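Local coordinates for protein type I modular polyketide synthase (Streptomyces albus subsp. albus, PDB 6IYR) that probably selects a malonyl-type extender unit from its coenzyme A thioester and transfers it to the acyl carrier protein during salinomycin chain assembly, at residues V268-A280 with V292-C306. Residues are numbered along the deposited sequence; the frame is centred on the assembly and turned at random.
Sequences VRERISAWGERLA and VSGDPGALDELMAAC
Leu279 drives its two methyls between Ala298, Leu299 and Leu302, where the packing is tightest: its CD2 lies 3.4 Å from Leu299 CD1 and 3.6 Å from Ala298 CB. Alanine suits this place because its short side chain lets strand and helix come close. Val292 continues the apolar layer, CG1 meeting Leu279 while CG2, anti to its carbonyl carbon, touches Val268 CG1 at 3.7 Å and reaches Ile272. Ala280 and Ser293 form an antiparallel hydrogen-bonded pair. These strands belong to the hairpin 279-286/289-294 of the small ferredoxin-like subdomain of acyltransferases, where segments 268-273 and 296-306 of its two helices pack on one sheet face, their N-to-C directions 124° apart. Gly294, at phi 156°, lies against Arg278 O and Leu279 CA, a place that suits a residue with no side chain. Toward solvent, polar groups take over. Trp275 joins the two zones: one ring face lies on Leu279 CD1, while NE1 comes in the indole plane to the anti lone pair of Glu301 OE1 (2.9 Å). Arg278 NH2 makes a salt bridge to the same oxygen from the syn side, out of the carboxylate plane. Ala298 CB sits over the centre of the Arg278 guanidinium, 3.7 Å from CZ.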
loop_
_atom_site.group_PDB
_atom_site.type_symbol
_atom_site.label_atom_id
_atom_site.label_comp_id
_atom_site.label_asym_id
_atom_site.label_seq_id
_atom_site.Cartn_x
_atom_site.Cartn_y
_atom_site.Cartn_z
ATOM N N VAL A 268 16.995 -16.825 -11.194
ATOM C CA VAL A 268 16.575 -17.475 -9.951
ATOM C C VAL A 268 15.930 -18.808 -10.259
ATOM O O VAL A 268 16.154 -19.807 -9.579
ATOM C CB VAL A 268 15.587 -16.630 -9.137
ATOM C CG1 VAL A 268 15.111 -17.417 -7.937
ATOM C CG2 VAL A 268 16.260 -15.362 -8.658
ATOM N N ARG A 269 15.086 -18.795 -11.277
ATOM C CA ARG A 269 14.371 -19.972 -11.705
ATOM C C ARG A 269 15.350 -21.080 -12.048
ATOM O O ARG A 269 15.172 -22.242 -11.659
ATOM C CB ARG A 269 13.526 -19.615 -12.928
ATOM C CG ARG A 269 12.059 -19.878 -12.775
ATOM C CD ARG A 269 11.324 -19.421 -14.022
ATOM N NE ARG A 269 10.100 -18.674 -13.717
ATOM C CZ ARG A 269 9.936 -17.367 -13.927
ATOM N NH1 ARG A 269 8.777 -16.797 -13.634
ATOM N NH2 ARG A 269 10.922 -16.623 -14.418
ATOM N N GLU A 270 16.386 -20.732 -12.793
ATOM C CA GLU A 270 17.443 -21.693 -13.071
ATOM C C GLU A 270 18.147 -22.172 -11.816
ATOM O O GLU A 270 18.330 -23.357 -11.618
ATOM C CB GLU A 270 18.473 -21.109 -14.027
ATOM C CG GLU A 270 18.169 -21.414 -15.486
ATOM C CD GLU A 270 19.158 -20.759 -16.436
ATOM O OE1 GLU A 270 19.831 -21.497 -17.192
ATOM O OE2 GLU A 270 19.277 -19.509 -16.413
ATOM N N ARG A 271 18.566 -21.250 -10.978
ATOM C CA ARG A 271 19.164 -21.617 -9.703
ATOM C C ARG A 271 18.333 -22.581 -8.845
ATOM O O ARG A 271 18.827 -23.609 -8.414
ATOM C CB ARG A 271 19.480 -20.357 -8.926
ATOM C CG ARG A 271 20.231 -20.600 -7.642
ATOM C CD ARG A 271 20.326 -19.317 -6.854
ATOM N NE ARG A 271 21.100 -18.273 -7.532
ATOM C CZ ARG A 271 22.431 -18.233 -7.564
ATOM N NH1 ARG A 271 23.053 -17.227 -8.132
ATOM N NH2 ARG A 271 23.145 -19.199 -7.023
ATOM N N ILE A 272 17.067 -22.277 -8.593
ATOM C CA ILE A 272 16.267 -23.134 -7.698
ATOM C C ILE A 272 15.839 -24.465 -8.324
ATOM O O ILE A 272 15.310 -25.367 -7.656
ATOM C CB ILE A 272 15.024 -22.417 -7.186
ATOM C CG1 ILE A 272 14.012 -22.237 -8.314
ATOM C CG2 ILE A 272 15.421 -21.094 -6.560
ATOM C CD1 ILE A 272 12.671 -21.772 -7.808
ATOM N N SER A 273 16.096 -24.597 -9.617
ATOM C CA SER A 273 15.625 -25.744 -10.384
ATOM C C SER A 273 16.122 -27.083 -9.797
ATOM O O SER A 273 15.381 -28.058 -9.683
ATOM C CB SER A 273 16.155 -25.629 -11.827
ATOM O OG SER A 273 15.640 -26.712 -12.562
ATOM N N ALA A 274 17.361 -27.048 -9.353
ATOM C CA ALA A 274 18.045 -28.137 -8.656
ATOM C C ALA A 274 17.298 -28.690 -7.453
ATOM O O ALA A 274 17.342 -29.869 -7.205
ATOM C CB ALA A 274 19.424 -27.666 -8.227
ATOM N N TRP A 275 16.566 -27.858 -6.735
ATOM C CA TRP A 275 15.886 -28.341 -5.550
ATOM C C TRP A 275 14.538 -28.933 -5.852
ATOM O O TRP A 275 13.874 -29.448 -4.953
ATOM C CB TRP A 275 15.719 -27.176 -4.551
ATOM C CG TRP A 275 16.960 -26.862 -3.765
ATOM C CD1 TRP A 275 17.290 -27.380 -2.556
ATOM C CD2 TRP A 275 18.050 -26.002 -4.136
ATOM N NE1 TRP A 275 18.488 -26.902 -2.146
ATOM C CE2 TRP A 275 18.959 -26.014 -3.069
ATOM C CE3 TRP A 275 18.293 -25.148 -5.211
ATOM C CZ2 TRP A 275 20.093 -25.223 -3.047
ATOM C CZ3 TRP A 275 19.409 -24.349 -5.181
ATOM C CH2 TRP A 275 20.298 -24.394 -4.110
ATOM N N GLY A 276 13.986 -28.639 -7.019
ATOM C CA GLY A 276 12.701 -29.245 -7.374
ATOM C C GLY A 276 11.570 -28.707 -6.532
ATOM O O GLY A 276 11.594 -27.546 -6.097
ATOM N N GLU A 277 10.658 -29.589 -6.148
ATOM C CA GLU A 277 9.522 -29.189 -5.308
ATOM C C GLU A 277 9.845 -28.700 -3.889
ATOM O O GLU A 277 8.942 -28.352 -3.136
ATOM C CB GLU A 277 8.479 -30.285 -5.168
ATOM C CG GLU A 277 8.667 -31.489 -6.050
ATOM C CD GLU A 277 8.297 -31.191 -7.462
ATOM O OE1 GLU A 277 8.368 -32.120 -8.288
ATOM O OE2 GLU A 277 7.976 -30.011 -7.735
ATOM N N ARG A 278 11.106 -28.721 -3.510
ATOM C CA ARG A 278 11.503 -28.230 -2.208
ATOM C C ARG A 278 11.562 -26.693 -2.160
ATOM O O ARG A 278 11.655 -26.125 -1.095
ATOM C CB ARG A 278 12.837 -28.831 -1.777
ATOM C CG ARG A 278 12.864 -30.342 -1.714
ATOM C CD ARG A 278 14.208 -30.834 -1.215
ATOM N NE ARG A 278 14.403 -30.460 0.163
ATOM C CZ ARG A 278 15.541 -30.036 0.677
ATOM N NH1 ARG A 278 15.592 -29.709 1.949
ATOM N NH2 ARG A 278 16.616 -29.935 -0.077
ATOM N N LEU A 279 11.542 -26.057 -3.328
ATOM C CA LEU A 279 11.607 -24.604 -3.490
ATOM C C LEU A 279 10.635 -24.204 -4.588
ATOM O O LEU A 279 10.209 -25.044 -5.367
ATOM C CB LEU A 279 12.996 -24.119 -3.902
ATOM C CG LEU A 279 14.110 -24.271 -2.878
ATOM C CD1 LEU A 279 15.410 -23.745 -3.443
ATOM C CD2 LEU A 279 13.775 -23.581 -1.552
ATOM N N ALA A 280 10.196 -22.955 -4.572
ATOM C CA ALA A 280 9.323 -22.457 -5.618
ATOM C C ALA A 280 9.589 -20.973 -5.786
ATOM O O ALA A 280 9.981 -20.268 -4.837
ATOM C CB ALA A 280 7.868 -22.722 -5.272
ATOM N N VAL A 292 11.665 -16.519 -2.978
ATOM C CA VAL A 292 11.569 -17.953 -3.101
ATOM C C VAL A 292 11.013 -18.581 -1.853
ATOM O O VAL A 292 11.387 -18.219 -0.737
ATOM C CB VAL A 292 12.970 -18.532 -3.380
ATOM C CG1 VAL A 292 12.993 -20.044 -3.327
ATOM C CG2 VAL A 292 13.457 -18.021 -4.704
ATOM N N SER A 293 10.075 -19.500 -2.017
ATOM C CA SER A 293 9.466 -20.136 -0.860
ATOM C C SER A 293 9.813 -21.612 -0.847
ATOM O O SER A 293 10.059 -22.165 -1.897
ATOM C CB SER A 293 7.943 -19.983 -0.887
ATOM O OG SER A 293 7.326 -20.746 -1.906
ATOM N N GLY A 294 9.710 -22.261 0.319
ATOM C CA GLY A 294 9.863 -23.700 0.399
ATOM C C GLY A 294 10.287 -24.163 1.791
ATOM O O GLY A 294 10.033 -23.502 2.794
ATOM N N ASP A 295 10.875 -25.345 1.831
ATOM C CA ASP A 295 11.179 -26.014 3.055
ATOM C C ASP A 295 12.394 -25.408 3.728
ATOM O O ASP A 295 13.284 -24.841 3.085
ATOM C CB ASP A 295 11.360 -27.515 2.818
ATOM C CG ASP A 295 10.048 -28.206 2.416
ATOM O OD1 ASP A 295 9.235 -28.538 3.313
ATOM O OD2 ASP A 295 9.816 -28.368 1.193
ATOM N N PRO A 296 12.336 -25.350 5.052
ATOM C CA PRO A 296 13.342 -24.580 5.781
ATOM C C PRO A 296 14.787 -24.967 5.386
ATOM O O PRO A 296 15.632 -24.101 5.231
ATOM C CB PRO A 296 13.058 -24.936 7.244
ATOM C CG PRO A 296 11.640 -25.441 7.266
ATOM C CD PRO A 296 11.416 -26.088 5.935
ATOM N N GLY A 297 15.064 -26.258 5.239
ATOM C CA GLY A 297 16.459 -26.717 4.971
ATOM C C GLY A 297 16.889 -26.310 3.575
ATOM O O GLY A 297 18.034 -25.841 3.330
ATOM N N ALA A 298 15.933 -26.355 2.661
ATOM C CA ALA A 298 16.232 -25.943 1.269
ATOM C C ALA A 298 16.512 -24.464 1.178
ATOM O O ALA A 298 17.390 -24.014 0.435
ATOM C CB ALA A 298 15.086 -26.329 0.355
ATOM N N LEU A 299 15.813 -23.688 1.996
ATOM C CA LEU A 299 16.014 -22.264 2.012
ATOM C C LEU A 299 17.399 -21.930 2.566
ATOM O O LEU A 299 18.022 -20.959 2.136
ATOM C CB LEU A 299 14.966 -21.601 2.899
ATOM C CG LEU A 299 13.678 -20.982 2.374
ATOM C CD1 LEU A 299 13.369 -21.234 0.929
ATOM C CD2 LEU A 299 12.494 -21.307 3.258
ATOM N N ASP A 300 17.815 -22.608 3.626
ATOM C CA ASP A 300 19.189 -22.388 4.135
ATOM C C ASP A 300 20.243 -22.624 3.032
ATOM O O ASP A 300 21.241 -21.911 2.950
ATOM C CB ASP A 300 19.502 -23.323 5.329
ATOM C CG ASP A 300 18.736 -22.952 6.606
ATOM O OD1 ASP A 300 18.369 -21.780 6.760
ATOM O OD2 ASP A 300 18.428 -23.848 7.404
ATOM N N GLU A 301 20.111 -23.718 2.292
ATOM C CA GLU A 301 21.120 -24.024 1.280
ATOM C C GLU A 301 21.009 -23.134 0.054
ATOM O O GLU A 301 22.020 -22.726 -0.504
ATOM C CB GLU A 301 21.120 -25.498 0.889
ATOM C CG GLU A 301 19.800 -26.162 1.109
ATOM C CD GLU A 301 19.871 -27.671 1.190
ATOM O OE1 GLU A 301 19.203 -28.286 0.343
ATOM O OE2 GLU A 301 20.411 -28.228 2.176
ATOM N N LEU A 302 19.808 -22.625 -0.205
ATOM C CA LEU A 302 19.661 -21.577 -1.237
ATOM C C LEU A 302 20.420 -20.298 -0.882
ATOM O O LEU A 302 21.194 -19.756 -1.696
ATOM C CB LEU A 302 18.163 -21.244 -1.456
ATOM C CG LEU A 302 17.968 -20.039 -2.400
ATOM C CD1 LEU A 302 18.442 -20.439 -3.776
ATOM C CD2 LEU A 302 16.505 -19.639 -2.436
ATOM N N MET A 303 20.266 -19.849 0.360
ATOM C CA MET A 303 20.979 -18.649 0.794
ATOM C C MET A 303 22.509 -18.801 0.734
ATOM O O MET A 303 23.220 -17.929 0.255
ATOM C CB MET A 303 20.543 -18.261 2.204
ATOM C CG MET A 303 19.152 -17.663 2.270
ATOM S SD MET A 303 18.594 -17.341 3.951
ATOM C CE MET A 303 19.900 -16.259 4.532
ATOM N N ALA A 304 23.002 -19.940 1.168
ATOM C CA ALA A 304 24.432 -20.210 1.108
ATOM C C ALA A 304 24.923 -20.207 -0.355
ATOM O O ALA A 304 25.916 -19.560 -0.702
ATOM C CB ALA A 304 24.706 -21.566 1.762
ATOM N N ALA A 305 24.150 -20.833 -1.234
ATOM C CA ALA A 305 24.490 -20.827 -2.639
ATOM C C ALA A 305 24.521 -19.405 -3.214
ATOM O O ALA A 305 25.448 -19.034 -3.948
ATOM C CB ALA A 305 23.533 -21.721 -3.403
ATOM N N CYS A 306 23.552 -18.574 -2.836
ATOM C CA CYS A 306 23.494 -17.212 -3.352
ATOM C C CYS A 306 24.725 -16.455 -2.888
ATOM O O CYS A 306 25.384 -15.739 -3.673
ATOM C CB CYS A 306 22.222 -16.494 -2.867
ATOM S SG CYS A 306 20.713 -17.069 -3.716
#